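Local coordinates for protein flavodoxin (Bacillus cereus, PDB 6FSG) that binds flavin mononucleotide and probably serves as a low-potential electron donor to a number of redox enzymes, at residues 46-52 and 78-84; 86-90 and 102-106. All blocks are in the same frame, centred on the assembly; numbering follows the deposited sequence.

Interaction 1: 46-52 and 78-84; sequences LEQYDGI and IDLTGKK
Lys83 reaches across to the end of the 3-10 segment that runs through Leu46-Gln48 and meets the carbonyl oxygens of Glu47 and, just after it, of Tyr49. Its CB packs 4.2 Å from Ile52 CD1 and lies near the Asp50 carbonyl; CG then turns at chi2 (-66°) toward Tyr49 O. The bend brings CD and CE against that same oxygen, and the nearly straight remainder of the chain delivers NZ to two carbonyls. In the conformer given, NZ hydrogen-bonds Glu47 O at 3.0 Å, coming from above the carbonyl plane, and makes a weak bond to Tyr49 O.

Glu47 returns the grip with its extended side chain: OE2 accepts the backbone N of Asp79 at 2.8 Å, using its anti lone pair in a fairly straight bond (164°). Asp79 in turn reaches forward in an Asx turn, OD1 accepting from Thr81 N. Alongside these polar links, on the buried side, Leu80 CD2 packs on both Leu46 CB (3.8 Å) and Ile52 CD1 (3.9 Å), while the CD1 methyls of Leu46 and Ile78 meet nearby.

Gly51 pairs with Lys84 in parallel register, Ile52 N donating a hydrogen bond to Lys84 O at 2.8 Å. Strand 51-55 thus enters the sheet between strands 2-7 and 84-91, with Leu46 resting on Val4 and Ile6 and Leu80 against Arg112 and Ala114 beyond helix 100-111.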
loop_
_atom_site.group_PDB
_atom_site.type_symbol
_atom_site.label_atom_id
_atom_site.label_comp_id
_atom_site.label_asym_id
_atom_site.label_seq_id
_atom_site.Cartn_x
_atom_site.Cartn_y
_atom_site.Cartn_z
ATOM N N LEU A 46 -5.926 10.235 4.831
ATOM C CA LEU A 46 -4.886 10.294 3.810
ATOM C C LEU A 46 -4.556 11.724 3.405
ATOM O O LEU A 46 -3.449 11.980 2.916
ATOM C CB LEU A 46 -5.292 9.521 2.561
ATOM C CG LEU A 46 -5.531 8.026 2.734
ATOM C CD1 LEU A 46 -5.774 7.395 1.390
ATOM C CD2 LEU A 46 -4.386 7.312 3.448
ATOM N N GLU A 47 -5.492 12.657 3.586
ATOM C CA GLU A 47 -5.229 14.047 3.235
ATOM C C GLU A 47 -4.212 14.705 4.154
ATOM O O GLU A 47 -3.700 15.783 3.828
ATOM C CB GLU A 47 -6.537 14.835 3.288
ATOM C CG GLU A 47 -7.497 14.445 2.196
ATOM C CD GLU A 47 -8.791 15.225 2.225
ATOM O OE1 GLU A 47 -9.235 15.641 3.316
ATOM O OE2 GLU A 47 -9.376 15.407 1.142
ATOM N N GLN A 48 -3.915 14.095 5.291
ATOM C CA GLN A 48 -3.107 14.740 6.313
ATOM C C GLN A 48 -1.668 14.267 6.331
ATOM O O GLN A 48 -0.921 14.637 7.237
ATOM C CB GLN A 48 -3.777 14.545 7.664
ATOM C CG GLN A 48 -4.987 15.446 7.735
ATOM C CD GLN A 48 -6.041 14.956 8.671
ATOM O OE1 GLN A 48 -6.855 14.111 8.318
ATOM N NE2 GLN A 48 -6.047 15.491 9.874
ATOM N N TYR A 49 -1.253 13.500 5.325
ATOM C CA TYR A 49 0.080 12.920 5.258
ATOM C C TYR A 49 0.775 13.303 3.959
ATOM O O TYR A 49 0.131 13.541 2.939
ATOM C CB TYR A 49 -0.021 11.402 5.381
ATOM C CG TYR A 49 -0.417 11.008 6.772
ATOM C CD1 TYR A 49 0.539 10.834 7.759
ATOM C CD2 TYR A 49 -1.747 10.859 7.114
ATOM C CE1 TYR A 49 0.179 10.492 9.040
ATOM C CE2 TYR A 49 -2.118 10.516 8.391
ATOM C CZ TYR A 49 -1.153 10.337 9.357
ATOM O OH TYR A 49 -1.504 9.997 10.647
ATOM N N ASP A 50 2.110 13.358 4.011
ATOM C CA ASP A 50 2.900 13.747 2.852
ATOM C C ASP A 50 3.072 12.604 1.865
ATOM O O ASP A 50 3.266 12.835 0.668
ATOM C CB ASP A 50 4.292 14.178 3.327
ATOM C CG ASP A 50 4.251 15.355 4.302
ATOM O OD1 ASP A 50 3.383 16.232 4.136
ATOM O OD2 ASP A 50 5.093 15.420 5.231
ATOM N N GLY A 51 3.054 11.383 2.362
ATOM C CA GLY A 51 3.205 10.212 1.525
ATOM C C GLY A 51 2.294 9.125 2.045
ATOM O O GLY A 51 2.030 9.029 3.246
ATOM N N ILE A 52 1.813 8.305 1.115
ATOM C CA ILE A 52 0.789 7.302 1.375
ATOM C C ILE A 52 1.231 5.986 0.759
ATOM O O ILE A 52 1.536 5.934 -0.435
ATOM C CB ILE A 52 -0.552 7.717 0.738
ATOM C CG1 ILE A 52 -1.073 9.027 1.342
ATOM C CG2 ILE A 52 -1.542 6.587 0.873
ATOM C CD1 ILE A 52 -2.126 9.699 0.478
ATOM N N ILE A 78 -11.869 12.466 -1.329
ATOM C CA ILE A 78 -10.637 13.040 -0.788
ATOM C C ILE A 78 -9.767 13.628 -1.895
ATOM O O ILE A 78 -9.810 13.192 -3.050
ATOM C CB ILE A 78 -9.851 12.010 0.074
ATOM C CG1 ILE A 78 -9.257 10.905 -0.800
ATOM C CG2 ILE A 78 -10.756 11.446 1.171
ATOM C CD1 ILE A 78 -8.526 9.839 -0.054
ATOM N N ASP A 79 -8.932 14.599 -1.508
ATOM C CA ASP A 79 -8.035 15.324 -2.410
ATOM C C ASP A 79 -6.600 14.966 -2.038
ATOM O O ASP A 79 -6.125 15.321 -0.954
ATOM C CB ASP A 79 -8.301 16.826 -2.280
ATOM C CG ASP A 79 -7.439 17.674 -3.196
ATOM O OD1 ASP A 79 -6.497 17.153 -3.832
ATOM O OD2 ASP A 79 -7.721 18.888 -3.264
ATOM N N LEU A 80 -5.919 14.239 -2.929
ATOM C CA LEU A 80 -4.549 13.802 -2.690
ATOM C C LEU A 80 -3.540 14.499 -3.596
ATOM O O LEU A 80 -2.413 14.015 -3.735
ATOM C CB LEU A 80 -4.427 12.283 -2.843
ATOM C CG LEU A 80 -5.380 11.455 -1.982
ATOM C CD1 LEU A 80 -5.159 9.976 -2.214
ATOM C CD2 LEU A 80 -5.204 11.800 -0.505
ATOM N N THR A 81 -3.914 15.624 -4.221
ATOM C CA THR A 81 -2.985 16.302 -5.119
ATOM C C THR A 81 -1.735 16.715 -4.350
ATOM O O THR A 81 -1.815 17.255 -3.243
ATOM C CB THR A 81 -3.606 17.534 -5.794
ATOM O OG1 THR A 81 -4.096 18.463 -4.814
ATOM C CG2 THR A 81 -4.713 17.115 -6.764
ATOM N N GLY A 82 -0.581 16.450 -4.942
ATOM C CA GLY A 82 0.696 16.733 -4.338
ATOM C C GLY A 82 1.322 15.591 -3.556
ATOM O O GLY A 82 2.542 15.586 -3.372
ATOM N N LYS A 83 0.525 14.634 -3.084
ATOM C CA LYS A 83 1.055 13.571 -2.242
ATOM C C LYS A 83 1.830 12.567 -3.092
ATOM O O LYS A 83 1.574 12.415 -4.292
ATOM C CB LYS A 83 -0.075 12.837 -1.514
ATOM C CG LYS A 83 -1.136 13.724 -0.884
ATOM C CD LYS A 83 -0.592 14.550 0.248
ATOM C CE LYS A 83 -1.729 15.032 1.136
ATOM N NZ LYS A 83 -1.226 15.990 2.143
ATOM N N LYS A 84 2.798 11.893 -2.461
ATOM C CA LYS A 84 3.537 10.792 -3.076
ATOM C C LYS A 84 2.931 9.479 -2.588
ATOM O O LYS A 84 2.669 9.330 -1.389
ATOM C CB LYS A 84 5.016 10.818 -2.686
ATOM C CG LYS A 84 5.666 12.188 -2.677
ATOM C CD LYS A 84 5.598 12.880 -4.014
ATOM C CE LYS A 84 6.297 14.250 -3.959
ATOM N NZ LYS A 84 5.453 15.302 -3.304
HETATM O O HOH W 1 5.175 14.589 -0.782
#

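Interaction 2: 86-90 and 102-106; sequences AVFGS and VDILI. With FMN (flavin mononucleotide), chain B.
In the beta-alpha-beta unit of strand 84-91, helix 100-111 and strand 115-124, Val87 joins the first strand to the helix by packing against Val102, Leu105 and Ile106. Both Val87 methyls are used. With CG1 anti to the backbone N (chi1 -176°), that branch reaches Val102 CG1 at 3.8 Å and also touches Leu105 CB at 4.1 Å. The other branch, CG2, meets Ile106 CG1 at 3.6 Å, the two side chains meeting at a slant, whereas those of Val87 and Val102 run past each other in opposite directions.

Further along the strand, Val102 CG2 lies over the peptide joining Phe88 to Gly89, 3.7 Å from Gly89 N. Gly89 has no side chain, and the methyl sits directly on its backbone. The segment axes approach to 8.0 Å and run nearly antiparallel, at 162°. Phe88 and Ser90 leave the strand on its other face, where Phe88 packs on Thr14, Ala18 and Ile21 of helix 13-26.

At the strand's C-terminal end, Ser90 OG accepts a hydrogen bond from the ribityl O4' of the flavin mononucleotide at 2.7 Å; OG is also bonded to Leu125 O, and Thr14 OG1 to Ser90 N. Apolar helix-on-sheet packing beside a cofactor held at the C-terminal edge of a parallel sheet is characteristic of the flavodoxin fold.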
loop_
_atom_site.group_PDB
_atom_site.type_symbol
_atom_site.label_atom_id
_atom_site.label_comp_id
_atom_site.label_asym_id
_atom_site.label_seq_id
_atom_site.Cartn_x
_atom_site.Cartn_y
_atom_site.Cartn_z
ATOM N N ALA A 86 2.366 4.906 -3.229
ATOM C CA ALA A 86 2.792 3.629 -3.787
ATOM C C ALA A 86 1.946 2.522 -3.168
ATOM O O ALA A 86 1.331 2.710 -2.115
ATOM C CB ALA A 86 4.278 3.385 -3.504
ATOM N N VAL A 87 1.944 1.353 -3.820
ATOM C CA VAL A 87 1.101 0.226 -3.419
ATOM C C VAL A 87 1.863 -1.088 -3.556
ATOM O O VAL A 87 2.630 -1.281 -4.504
ATOM C CB VAL A 87 -0.178 0.191 -4.282
ATOM C CG1 VAL A 87 -1.135 -0.899 -3.853
ATOM C CG2 VAL A 87 -0.906 1.526 -4.231
ATOM N N PHE A 88 1.600 -2.011 -2.621
ATOM C CA PHE A 88 2.196 -3.344 -2.609
ATOM C C PHE A 88 1.138 -4.371 -2.204
ATOM O O PHE A 88 0.072 -4.023 -1.687
ATOM C CB PHE A 88 3.389 -3.444 -1.635
ATOM C CG PHE A 88 3.008 -3.271 -0.185
ATOM C CD1 PHE A 88 2.948 -2.010 0.390
ATOM C CD2 PHE A 88 2.734 -4.372 0.611
ATOM C CE1 PHE A 88 2.593 -1.854 1.720
ATOM C CE2 PHE A 88 2.383 -4.214 1.942
ATOM C CZ PHE A 88 2.306 -2.962 2.489
ATOM N N GLY A 89 1.440 -5.650 -2.423
ATOM C CA GLY A 89 0.564 -6.706 -1.927
ATOM C C GLY A 89 1.115 -8.091 -2.198
ATOM O O GLY A 89 1.956 -8.290 -3.077
ATOM N N SER A 90 0.620 -9.055 -1.417
ATOM C CA SER A 90 0.853 -10.471 -1.695
ATOM C C SER A 90 -0.263 -10.998 -2.598
ATOM O O SER A 90 -1.389 -10.496 -2.572
ATOM C CB SER A 90 0.935 -11.295 -0.408
ATOM O OG SER A 90 1.169 -12.667 -0.703
ATOM N N VAL A 102 -3.745 -4.512 -6.126
ATOM C CA VAL A 102 -2.684 -3.510 -6.223
ATOM C C VAL A 102 -2.994 -2.528 -7.343
ATOM O O VAL A 102 -2.920 -1.307 -7.158
ATOM C CB VAL A 102 -1.316 -4.200 -6.410
ATOM C CG1 VAL A 102 -0.234 -3.193 -6.741
ATOM C CG2 VAL A 102 -0.960 -5.016 -5.155
ATOM N N ASP A 103 -3.360 -3.047 -8.517
ATOM C CA ASP A 103 -3.664 -2.205 -9.670
ATOM C C ASP A 103 -4.899 -1.338 -9.429
ATOM O O ASP A 103 -4.934 -0.173 -9.850
ATOM C CB ASP A 103 -3.846 -3.115 -10.882
ATOM C CG ASP A 103 -2.608 -3.935 -11.176
ATOM O OD1 ASP A 103 -1.563 -3.326 -11.491
ATOM O OD2 ASP A 103 -2.684 -5.173 -11.052
ATOM N N ILE A 104 -5.911 -1.880 -8.739
ATOM C CA ILE A 104 -7.130 -1.126 -8.428
ATOM C C ILE A 104 -6.816 0.044 -7.499
ATOM O O ILE A 104 -7.301 1.170 -7.696
ATOM C CB ILE A 104 -8.190 -2.064 -7.809
ATOM C CG1 ILE A 104 -8.699 -3.067 -8.854
ATOM C CG2 ILE A 104 -9.349 -1.260 -7.203
ATOM C CD1 ILE A 104 -9.434 -4.280 -8.270
ATOM N N LEU A 105 -6.024 -0.207 -6.452
ATOM C CA LEU A 105 -5.691 0.867 -5.519
ATOM C C LEU A 105 -4.813 1.928 -6.179
ATOM O O LEU A 105 -4.997 3.128 -5.935
ATOM C CB LEU A 105 -5.050 0.306 -4.252
ATOM C CG LEU A 105 -6.012 -0.499 -3.373
ATOM C CD1 LEU A 105 -5.293 -1.101 -2.185
ATOM C CD2 LEU A 105 -7.200 0.337 -2.906
ATOM N N ILE A 106 -3.869 1.513 -7.033
ATOM C CA ILE A 106 -3.080 2.489 -7.787
ATOM C C ILE A 106 -3.994 3.401 -8.596
ATOM O O ILE A 106 -3.843 4.628 -8.594
ATOM C CB ILE A 106 -2.020 1.790 -8.664
ATOM C CG1 ILE A 106 -0.855 1.285 -7.789
ATOM C CG2 ILE A 106 -1.528 2.742 -9.775
ATOM C CD1 ILE A 106 0.157 0.456 -8.548
HETATM N N1 FMN B . -4.883 -13.746 -5.306
HETATM C C2 FMN B . -4.756 -13.116 -6.507
HETATM O O2 FMN B . -3.627 -12.728 -6.798
HETATM N N3 FMN B . -5.874 -12.893 -7.300
HETATM C C4 FMN B . -7.147 -13.248 -6.891
HETATM O O4 FMN B . -8.110 -13.003 -7.652
HETATM C C4A FMN B . -7.262 -13.889 -5.633
HETATM N N5 FMN B . -8.477 -14.300 -5.107
HETATM C C5A FMN B . -8.546 -14.920 -3.864
HETATM C C6 FMN B . -9.768 -15.381 -3.356
HETATM C C7 FMN B . -9.839 -16.054 -2.132
HETATM C C7M FMN B . -11.173 -16.527 -1.596
HETATM C C8 FMN B . -8.642 -16.300 -1.446
HETATM C C8M FMN B . -8.623 -17.036 -0.137
HETATM C C9 FMN B . -7.423 -15.882 -1.970
HETATM C C9A FMN B . -7.368 -15.196 -3.170
HETATM N N10 FMN B . -6.149 -14.756 -3.643
HETATM C C10 FMN B . -6.111 -14.135 -4.871
HETATM C "C1'" FMN B . -4.851 -15.070 -2.929
HETATM C "C2'" FMN B . -4.436 -14.166 -1.775
HETATM O "O2'" FMN B . -4.390 -12.825 -2.190
HETATM C "C3'" FMN B . -3.047 -14.641 -1.325
HETATM O "O3'" FMN B . -3.208 -15.828 -0.589
HETATM C "C4'" FMN B . -2.261 -13.658 -0.448
HETATM O "O4'" FMN B . -0.990 -14.199 -0.086
HETATM C "C5'" FMN B . -3.001 -13.303 0.832
HETATM O "O5'" FMN B . -2.263 -12.258 1.438
HETATM P P FMN B . -2.373 -12.158 3.009
HETATM O O1P FMN B . -1.799 -10.824 3.398
HETATM O O2P FMN B . -1.545 -13.253 3.599
HETATM O O3P FMN B . -3.827 -12.302 3.377
#

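How the interactions relate
The two contacts lie on neighbouring strands of the same parallel sheet, 51-55 and 84-91, with centres 16 Å apart, and Ile52 O and Ala86 N join them through a probable hydrogen bond of 3.1 Å. Interaction 1 is partly buried at the N-terminal edge of these strands: its segments are held largely by backbone carbonyls, a lysine and a carboxylate, with a few buried aliphatic groups. Interaction 2 is buried near the centre of the molecule, has no hydrogen bond between its segments, and relies on branched aliphatic side chains. Within strand 84-91 polar side-chain contacts appear toward its C-terminal end, where Ser90 meets the flavin; interaction 1 lies away from that site.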